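Local atomic coordinates of nitrite oxidoreductase subunit A (Kuenenia stuttgartiensis, PDB entry 7B04), a protein that is the molybdopterin oxidoreductase-family subunit of nitrite oxidoreductase, related to NarG, and holds a molybdenum atom, MD1 groups and an iron/sulfur cluster. Residues R61-C66 and I77-R82; V89-D94 and K117-H122; S699-Q704 and T723-V728. All blocks are in the same frame, centred on the assembly; numbering follows the deposited sequence.

Contact 1: residues R61-C66 and I77-R82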
# COMPACT_ATOMS: atom_id res chain seq x y z
N ARG B 61 13.86 17.63 -16.61
CA ARG B 61 14.85 17.54 -15.56
C ARG B 61 14.43 16.44 -14.60
O ARG B 61 13.28 15.97 -14.60
CB ARG B 61 15.03 18.88 -14.81
CG ARG B 61 14.03 19.13 -13.68
CD ARG B 61 14.63 20.03 -12.60
NE ARG B 61 13.60 20.65 -11.77
CZ ARG B 61 13.03 21.82 -12.04
NH1 ARG B 61 12.10 22.31 -11.23
NH2 ARG B 61 13.41 22.52 -13.11
N THR B 62 15.37 16.04 -13.77
CA THR B 62 15.15 15.01 -12.79
C THR B 62 15.75 15.52 -11.49
O THR B 62 16.72 16.29 -11.51
CB THR B 62 15.80 13.69 -13.26
OG1 THR B 62 15.52 12.63 -12.33
CG2 THR B 62 17.30 13.84 -13.45
N PHE B 63 15.15 15.16 -10.37
CA PHE B 63 15.65 15.58 -9.08
C PHE B 63 15.45 14.46 -8.08
O PHE B 63 14.76 13.47 -8.35
CB PHE B 63 15.02 16.93 -8.65
CG PHE B 63 13.64 16.84 -8.04
CD1 PHE B 63 12.53 17.20 -8.78
CD2 PHE B 63 13.48 16.51 -6.71
CE1 PHE B 63 11.26 17.16 -8.21
CE2 PHE B 63 12.21 16.46 -6.14
CZ PHE B 63 11.11 16.79 -6.89
N THR B 64 16.11 14.61 -6.93
CA THR B 64 16.17 13.55 -5.93
C THR B 64 15.79 14.05 -4.54
O THR B 64 16.28 15.09 -4.10
CB THR B 64 17.60 12.98 -5.92
OG1 THR B 64 17.74 12.06 -7.01
CG2 THR B 64 17.90 12.30 -4.63
N TYR B 65 14.92 13.30 -3.86
CA TYR B 65 14.54 13.59 -2.48
C TYR B 65 14.40 12.27 -1.73
O TYR B 65 14.68 11.19 -2.27
CB TYR B 65 13.26 14.43 -2.39
CG TYR B 65 12.01 13.73 -2.88
CD1 TYR B 65 11.79 13.53 -4.23
CD2 TYR B 65 11.06 13.25 -1.98
CE1 TYR B 65 10.65 12.90 -4.68
CE2 TYR B 65 9.93 12.61 -2.42
CZ TYR B 65 9.73 12.43 -3.77
OH TYR B 65 8.60 11.79 -4.23
N CYS B 66 13.96 12.36 -0.48
CA CYS B 66 13.74 11.20 0.38
C CYS B 66 12.30 11.21 0.86
O CYS B 66 11.85 12.19 1.46
CB CYS B 66 14.71 11.21 1.56
SG CYS B 66 14.47 9.87 2.76
N ILE B 77 14.68 8.82 -3.63
CA ILE B 77 13.68 8.92 -4.68
C ILE B 77 14.18 9.78 -5.83
O ILE B 77 14.83 10.81 -5.61
CB ILE B 77 12.40 9.51 -4.07
CG1 ILE B 77 11.94 8.64 -2.89
CG2 ILE B 77 11.35 9.63 -5.09
CD1 ILE B 77 10.89 7.64 -3.24
N ARG B 78 13.88 9.36 -7.06
CA ARG B 78 14.16 10.14 -8.27
C ARG B 78 12.84 10.45 -8.98
O ARG B 78 12.18 9.54 -9.49
CB ARG B 78 15.12 9.40 -9.20
CG ARG B 78 15.47 10.20 -10.45
CD ARG B 78 16.56 9.54 -11.27
NE ARG B 78 17.84 9.51 -10.57
CZ ARG B 78 18.66 10.55 -10.47
NH1 ARG B 78 18.35 11.71 -11.02
NH2 ARG B 78 19.81 10.43 -9.81
N ALA B 79 12.48 11.73 -9.04
CA ALA B 79 11.25 12.18 -9.67
C ALA B 79 11.56 12.86 -11.00
O ALA B 79 12.60 13.51 -11.15
CB ALA B 79 10.48 13.14 -8.75
N PHE B 80 10.64 12.72 -11.96
CA PHE B 80 10.79 13.31 -13.28
C PHE B 80 9.90 14.53 -13.39
O PHE B 80 8.72 14.48 -13.03
CB PHE B 80 10.44 12.33 -14.40
CG PHE B 80 11.12 11.00 -14.30
CD1 PHE B 80 10.58 9.99 -13.52
CD2 PHE B 80 12.29 10.75 -15.00
CE1 PHE B 80 11.20 8.76 -13.43
CE2 PHE B 80 12.91 9.52 -14.92
CZ PHE B 80 12.37 8.53 -14.13
N VAL B 81 10.46 15.63 -13.89
CA VAL B 81 9.77 16.91 -13.99
C VAL B 81 9.60 17.28 -15.46
O VAL B 81 10.51 17.06 -16.27
CB VAL B 81 10.55 18.01 -13.23
CG1 VAL B 81 9.95 19.37 -13.48
CG2 VAL B 81 10.55 17.71 -11.74
N ARG B 82 8.44 17.81 -15.80
CA ARG B 82 8.21 18.31 -17.17
C ARG B 82 7.69 19.73 -17.02
O ARG B 82 6.66 19.88 -16.42
CB ARG B 82 7.13 17.49 -17.86
CG ARG B 82 6.72 18.07 -19.20
CD ARG B 82 5.51 17.38 -19.72
NE ARG B 82 5.80 16.76 -20.99
CZ ARG B 82 5.32 17.19 -22.12
NH1 ARG B 82 4.37 18.10 -22.13
NH2 ARG B 82 5.81 16.73 -23.25

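Contact 2: residues V89-D94 and K117-H122. With SF4 (iron/sulfur cluster), chain C.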
# COMPACT_ATOMS: atom_id res chain seq x y z
N VAL B 89 7.53 9.57 -10.70
CA VAL B 89 8.71 9.25 -9.85
C VAL B 89 9.22 7.88 -10.23
O VAL B 89 8.55 7.17 -10.94
CB VAL B 89 8.26 9.26 -8.39
CG1 VAL B 89 7.87 7.89 -7.95
CG2 VAL B 89 9.31 9.83 -7.48
N GLU B 90 10.46 7.59 -9.88
CA GLU B 90 10.97 6.23 -10.13
C GLU B 90 12.07 5.93 -9.13
O GLU B 90 12.57 6.84 -8.51
CB GLU B 90 11.55 6.08 -11.52
CG GLU B 90 11.78 4.63 -11.90
CD GLU B 90 12.02 4.33 -13.36
OE1 GLU B 90 12.78 3.45 -13.62
OE2 GLU B 90 11.43 4.97 -14.19
N GLN B 91 12.37 4.67 -8.95
CA GLN B 91 13.47 4.32 -8.06
C GLN B 91 14.78 4.87 -8.62
O GLN B 91 14.94 5.05 -9.83
CB GLN B 91 13.59 2.81 -7.89
CG GLN B 91 12.46 2.17 -7.12
CD GLN B 91 11.29 1.81 -8.00
OE1 GLN B 91 11.28 2.12 -9.19
NE2 GLN B 91 10.31 1.12 -7.44
N ASN B 92 15.71 5.15 -7.72
CA ASN B 92 16.99 5.71 -8.14
C ASN B 92 17.95 4.65 -8.63
O ASN B 92 18.84 4.97 -9.43
CB ASN B 92 17.62 6.49 -6.99
CG ASN B 92 18.49 7.64 -7.47
OD1 ASN B 92 18.51 7.96 -8.66
ND2 ASN B 92 19.21 8.26 -6.55
N TYR B 93 17.78 3.39 -8.21
CA TYR B 93 18.71 2.31 -8.52
C TYR B 93 20.13 2.74 -8.16
O TYR B 93 21.03 2.81 -9.00
CB TYR B 93 18.59 1.89 -9.99
CG TYR B 93 17.39 1.01 -10.28
CD1 TYR B 93 17.49 -0.37 -10.22
CD2 TYR B 93 16.16 1.57 -10.61
CE1 TYR B 93 16.40 -1.18 -10.49
CE2 TYR B 93 15.07 0.77 -10.87
CZ TYR B 93 15.19 -0.61 -10.81
OH TYR B 93 14.10 -1.41 -11.07
N ASP B 94 20.30 3.04 -6.87
CA ASP B 94 21.50 3.69 -6.37
C ASP B 94 22.20 2.97 -5.22
O ASP B 94 23.23 3.46 -4.74
CB ASP B 94 21.15 5.10 -5.89
CG ASP B 94 20.01 5.09 -4.89
OD1 ASP B 94 19.38 4.02 -4.71
OD2 ASP B 94 19.73 6.14 -4.28
N LYS B 117 2.84 3.77 -2.70
CA LYS B 117 2.50 5.10 -2.20
C LYS B 117 3.57 6.11 -2.56
O LYS B 117 3.27 7.30 -2.72
CB LYS B 117 2.30 5.04 -0.68
CG LYS B 117 1.24 4.05 -0.25
CD LYS B 117 1.32 3.78 1.24
CE LYS B 117 2.44 2.82 1.58
NZ LYS B 117 2.19 1.44 1.09
N GLY B 118 4.82 5.66 -2.69
CA GLY B 118 5.86 6.54 -3.18
C GLY B 118 5.59 7.04 -4.58
O GLY B 118 5.88 8.20 -4.91
N TYR B 119 5.03 6.18 -5.43
CA TYR B 119 4.75 6.55 -6.82
C TYR B 119 3.62 7.56 -6.95
O TYR B 119 3.58 8.30 -7.94
CB TYR B 119 4.43 5.31 -7.65
CG TYR B 119 5.65 4.64 -8.23
CD1 TYR B 119 6.92 4.99 -7.81
CD2 TYR B 119 5.54 3.68 -9.21
CE1 TYR B 119 8.05 4.39 -8.33
CE2 TYR B 119 6.66 3.08 -9.74
CZ TYR B 119 7.91 3.44 -9.30
OH TYR B 119 9.04 2.84 -9.83
N THR B 120 2.71 7.62 -5.98
CA THR B 120 1.55 8.51 -6.07
C THR B 120 1.64 9.68 -5.11
O THR B 120 0.61 10.29 -4.77
CB THR B 120 0.25 7.73 -5.86
OG1 THR B 120 0.05 7.51 -4.46
CG2 THR B 120 0.29 6.41 -6.59
N PHE B 121 2.84 10.01 -4.63
CA PHE B 121 2.98 11.12 -3.68
C PHE B 121 2.63 12.46 -4.32
O PHE B 121 2.11 13.36 -3.65
CB PHE B 121 4.39 11.17 -3.12
CG PHE B 121 4.59 12.29 -2.14
CD1 PHE B 121 3.73 12.46 -1.08
CD2 PHE B 121 5.61 13.20 -2.32
CE1 PHE B 121 3.90 13.49 -0.19
CE2 PHE B 121 5.79 14.24 -1.44
CZ PHE B 121 4.94 14.38 -0.37
N HIS B 122 2.93 12.61 -5.61
CA HIS B 122 2.62 13.87 -6.30
C HIS B 122 1.12 14.08 -6.44
O HIS B 122 0.67 15.22 -6.58
CB HIS B 122 3.30 13.91 -7.67
CG HIS B 122 2.88 12.80 -8.59
ND1 HIS B 122 3.22 11.47 -8.37
CD2 HIS B 122 2.18 12.82 -9.75
CE1 HIS B 122 2.74 10.74 -9.36
NE2 HIS B 122 2.11 11.53 -10.20
FE1 SF4 C . 7.75 4.34 2.17
FE2 SF4 C . 8.21 6.39 0.42
FE3 SF4 C . 7.37 3.96 -0.50
FE4 SF4 C . 9.90 4.23 0.48
S1 SF4 C . 9.03 5.25 -1.36
S2 SF4 C . 8.43 2.55 0.94
S3 SF4 C . 9.55 5.74 2.15
S4 SF4 C . 6.21 5.38 0.86

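Contact 3: residues S699-Q704 and T723-V728. With MD1 (phosphoric acid 4-(2-amino-4-oxo-3,4,5,6,-tetrahydro-pteridin-6-yl)-2-hydroxy-3,4-dimercapto-but-3-en-yl ester guanylate ester), chain D.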
# COMPACT_ATOMS: atom_id res chain seq x y z
N SER B 699 6.20 19.84 2.04
CA SER B 699 6.34 18.40 1.90
C SER B 699 7.79 18.06 1.56
O SER B 699 8.65 18.94 1.43
CB SER B 699 5.38 17.87 0.83
OG SER B 699 5.71 18.38 -0.45
N TRP B 700 8.08 16.76 1.43
CA TRP B 700 9.46 16.34 1.21
C TRP B 700 10.01 16.85 -0.12
O TRP B 700 11.23 16.93 -0.27
CB TRP B 700 9.58 14.82 1.27
CG TRP B 700 8.91 14.20 2.45
CD1 TRP B 700 9.15 14.46 3.76
CD2 TRP B 700 7.89 13.21 2.42
NE1 TRP B 700 8.34 13.70 4.56
CE2 TRP B 700 7.55 12.92 3.75
CE3 TRP B 700 7.22 12.54 1.39
CZ2 TRP B 700 6.57 11.98 4.08
CZ3 TRP B 700 6.25 11.62 1.72
CH2 TRP B 700 5.94 11.35 3.05
N VAL B 701 9.14 17.19 -1.08
CA VAL B 701 9.61 17.70 -2.36
C VAL B 701 9.65 19.22 -2.42
O VAL B 701 10.14 19.77 -3.41
CB VAL B 701 8.73 17.21 -3.53
CG1 VAL B 701 8.80 15.70 -3.64
CG2 VAL B 701 7.29 17.67 -3.34
N GLU B 702 9.15 19.91 -1.40
CA GLU B 702 9.19 21.36 -1.37
C GLU B 702 10.03 21.87 -0.19
O GLU B 702 9.75 22.93 0.36
CB GLU B 702 7.79 21.96 -1.30
CG GLU B 702 6.71 21.12 -1.93
CD GLU B 702 5.33 21.51 -1.43
OE1 GLU B 702 4.86 20.90 -0.45
OE2 GLU B 702 4.73 22.43 -2.01
N PHE B 703 11.09 21.15 0.17
CA PHE B 703 11.89 21.58 1.30
C PHE B 703 12.81 22.70 0.85
O PHE B 703 13.51 22.57 -0.15
CB PHE B 703 12.72 20.41 1.85
CG PHE B 703 12.00 19.55 2.84
CD1 PHE B 703 10.79 19.94 3.39
CD2 PHE B 703 12.55 18.34 3.24
CE1 PHE B 703 10.14 19.13 4.31
CE2 PHE B 703 11.90 17.53 4.16
CZ PHE B 703 10.70 17.93 4.69
N GLN B 704 12.76 23.83 1.56
CA GLN B 704 13.66 24.95 1.32
C GLN B 704 14.84 24.96 2.29
O GLN B 704 15.52 25.98 2.41
CB GLN B 704 12.90 26.26 1.40
CG GLN B 704 12.04 26.56 0.18
CD GLN B 704 10.95 27.57 0.48
OE1 GLN B 704 10.56 27.76 1.63
NE2 GLN B 704 10.46 28.22 -0.56
N THR B 723 16.11 20.97 -3.49
CA THR B 723 16.34 20.50 -4.85
C THR B 723 15.05 20.14 -5.58
O THR B 723 15.10 19.69 -6.74
CB THR B 723 17.30 19.31 -4.84
OG1 THR B 723 17.75 19.02 -6.17
CG2 THR B 723 16.61 18.10 -4.25
N GLY B 724 13.90 20.32 -4.95
CA GLY B 724 12.62 19.94 -5.53
C GLY B 724 11.91 21.11 -6.19
O GLY B 724 12.53 21.95 -6.86
N ILE B 725 10.61 21.20 -5.96
CA ILE B 725 9.77 22.23 -6.55
C ILE B 725 9.56 23.34 -5.53
O ILE B 725 9.73 23.16 -4.32
CB ILE B 725 8.42 21.67 -7.03
CG1 ILE B 725 7.61 21.11 -5.86
CG2 ILE B 725 8.63 20.60 -8.10
CD1 ILE B 725 6.18 20.75 -6.20
N THR B 726 9.18 24.52 -6.03
CA THR B 726 8.83 25.61 -5.15
C THR B 726 7.52 25.29 -4.44
O THR B 726 6.68 24.56 -4.98
CB THR B 726 8.71 26.92 -5.92
OG1 THR B 726 7.38 27.06 -6.44
CG2 THR B 726 9.70 26.96 -7.08
N PRO B 727 7.32 25.80 -3.23
CA PRO B 727 6.09 25.49 -2.48
C PRO B 727 4.85 25.81 -3.29
O PRO B 727 4.68 26.92 -3.81
CB PRO B 727 6.21 26.37 -1.24
CG PRO B 727 7.67 26.55 -1.05
CD PRO B 727 8.25 26.61 -2.43
N VAL B 728 3.96 24.82 -3.39
CA VAL B 728 2.74 24.97 -4.18
C VAL B 728 1.83 26.01 -3.55
O VAL B 728 1.18 26.80 -4.25
CB VAL B 728 2.04 23.61 -4.33
CG1 VAL B 728 0.92 23.70 -5.32
CG2 VAL B 728 3.04 22.55 -4.76
PB MD1 D . 1.03 8.85 12.80
O3B MD1 D . 0.69 8.47 11.24
O1B MD1 D . -0.03 9.79 13.30
O2B MD1 D . 2.37 9.55 12.85
O3A MD1 D . 1.10 7.52 13.78
C10 MD1 D . 1.31 6.24 13.27
C11 MD1 D . 0.46 5.22 14.08
O11 MD1 D . -0.91 4.94 13.29
C12 MD1 D . 1.14 4.10 14.33
S12 MD1 D . 2.79 3.91 13.59
C13 MD1 D . 0.68 2.92 15.23
S13 MD1 D . 1.88 1.56 15.33
C14 MD1 D . -0.57 2.74 15.96
N15 MD1 D . -1.36 1.60 15.16
C16 MD1 D . -2.74 1.48 15.46
C15 MD1 D . -3.47 0.28 14.97
O14 MD1 D . -2.89 -0.55 14.36
N17 MD1 D . -4.92 0.13 15.25
C17 MD1 D . -5.68 1.22 16.04
N16 MD1 D . -7.09 1.07 16.32
N18 MD1 D . -4.94 2.44 16.54
C20 MD1 D . -3.54 2.61 16.29
N8 MD1 D . -2.91 3.76 16.77
C7 MD1 D . -1.37 3.95 16.37
PA MD1 D . 0.73 9.57 10.01
O1A MD1 D . 1.02 8.89 8.70
O2A MD1 D . -0.62 10.23 9.94
O5' MD1 D . 1.80 10.80 10.25
C5' MD1 D . 2.04 11.62 9.14
C4' MD1 D . 1.19 12.94 9.23
O4' MD1 D . 2.11 14.17 9.02
C1' MD1 D . 1.84 14.63 7.55
N9 MD1 D . 3.11 14.84 6.81
C4 MD1 D . 3.91 15.83 7.18
N3 MD1 D . 3.78 16.84 8.27
C2 MD1 D . 4.83 17.83 8.45
N2 MD1 D . 4.70 18.81 9.51
N1 MD1 D . 5.99 17.85 7.60
C6 MD1 D . 6.11 16.87 6.57
O6 MD1 D . 7.07 16.88 5.86
C5 MD1 D . 5.00 15.83 6.37
N7 MD1 D . 4.86 14.83 5.50
C8 MD1 D . 3.68 14.21 5.77
C2' MD1 D . 1.14 13.71 7.02
O2' MD1 D . 0.19 14.28 6.07
C3' MD1 D . 0.34 12.99 8.27
O3' MD1 D . -0.81 13.80 8.64

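Contact 1: residues R61-C66 and I77-R82
Tyr65 and Ile77 form the inner end of an antiparallel beta hairpin in which strand 61-66 pairs with strand 76-82. Paired amides and carbonyls at Phe63-Ala79 and Tyr65-Ile77 define the register; Ile77 N to Tyr65 O is 2.7 Å. At the outer end, Val81 N donates to Arg61 O at 2.9 Å, while the return bond from Arg61 N to Val81 O is weak at 3.4 Å.

The face bearing Phe63, Tyr65, Ile77, Ala79 and Val81 is the closely packed one. Ile77 CB lies 4.0 Å from the centroid of the Tyr65 ring, 14° off its normal, a CH-pi contact. Tyr65 chi1 of 66° sets CG between the backbone N and the carbonyl carbon, tipping the ring over Ile77. Phe63 takes Ala79 CB over one face of its ring and Val81 CG2 in plane at the edge, with CD1 3.6 Å from CG2. Beyond, Ile77 touches the iron/sulfur cluster.

Across the sheet, Thr62, Thr64 and Arg78 are polar and partly exposed, beside the buried Phe80. Arg78 NE hydrogen-bonds to Asn92 OD1. Ala79 O accepts from both Phe63 N and Thr62 OG1, and Arg78 NH1 donates to Thr62 OG1 at 3.3 Å, in the guanidinium plane.

Contact 2: residues V89-D94 and K117-H122
Val89 and Tyr119 are the nearest backbone pair, their CA atoms 5.7 Å apart, where strand 85-91 passes the short, irregular helix around residues 116-119. Val89 points its side chain toward the helix, and CG1 comes 3.6 Å from Gly118 O. The carbonyl of Val89 lies over one face of the Tyr119 ring, its O atom 3.8 Å above the plane and offset toward the rim. The phenol slants across the strand, and its hydroxyl arrives at Gln91.

There Tyr119 OH donates to Gln91 OE1, although the modelled separation of 2.4 Å is doubtful at this resolution. Gln91 OE1 sits at the ring edge, near the plane, while amide and ring planes are 65° apart. A bend at chi2 of 87° folds the amide toward the hydroxyl. Glu90 lies beside the phenol, CG 3.9 Å from Tyr119 OH, but its carboxylate turns to subunit B, forming salt bridges with Arg257 and Arg241 of that chain.

Gly118 has no side chain, and its backbone N comes 3.8 Å from FE3 of the iron/sulfur cluster; Gly118 is part of that pocket. The contact thus joins the segment carrying Gly118 to strand 85-91, outermost in this chain's three-stranded antiparallel sheet. On one side Val89 packs on Ile77 and Ala79 of strand 76-82; along the chain, residues 121-122 begin helix 121-125, whose Phe121 meets Tyr65 of strand 61-66.

Contact 3: residues S699-Q704 and T723-V728
Val701 and Glu702 each receive one backbone N-H from segment 723-728. Ile725 N donates to Val701 O at 3.0 Å, and Val728 N to Glu702 OE2 at 2.9 Å. The second bond is nearly straight, 171° at the hydrogen, and meets the oxygen nearly along its C-O axis. Gly724 CA adds a CA-H...O contact to Val701 O. Between the two bonds, Glu702 CG lies 4.0 Å from Ile725 CG1 as these side chains pass at a slant, and Glu702 CA faces Ile725 O. The chain of Glu702 is extended beyond CG (chi2 160°), which carries the carboxylate out to Val728.

Both segments are loops of the molybdopterin oxidoreductase family region, and the first holds a type I beta turn from Ser699 to Glu702, closed by Glu702 N to Ser699 O. That turn is also bound through the side chain: Glu702 OE1 accepts from Ser699 N at 3.0 Å and Ser699 OG at 2.7 Å, the two coming from opposite faces of the carboxylate plane. Arg130 forms a salt bridge with the same oxygen, which would be expected to favour the ionised acid. One carboxylate therefore links the turn to the second loop, one oxygen for each.

Farther in, Phe703 turns its ring so that Trp700 CA sits 3.9 Å above its centre. Trp700 and Phe703 belong to the MD1 pocket: Trp700 CZ2 is 3.6 Å from MD1 N7, and the edge of the Phe703 ring is directed at O6 of the MD1 guanine.

Along the chain the contacts follow in series: contact 1 is complete before the residues of contact 2 begin, and contact 3 comes far later. Contacts 1 and 2 share the three-stranded antiparallel sheet, where strands 76-82 and 85-91 are neighbours, and their centres are about 8 Å apart. Contact 3 lies about 11 Å, centre to centre, from contact 1 and about 15 Å from contact 2. Tyr65 packs against Val701, and Phe121 against Trp700 and Ser699, bringing the early hairpin and helix 121-125 onto the later loops. Through this packing the iron/sulfur cluster surroundings, with Ile77 and Gly118, adjoin those of an MD1 guanine, with Trp700 and Phe703.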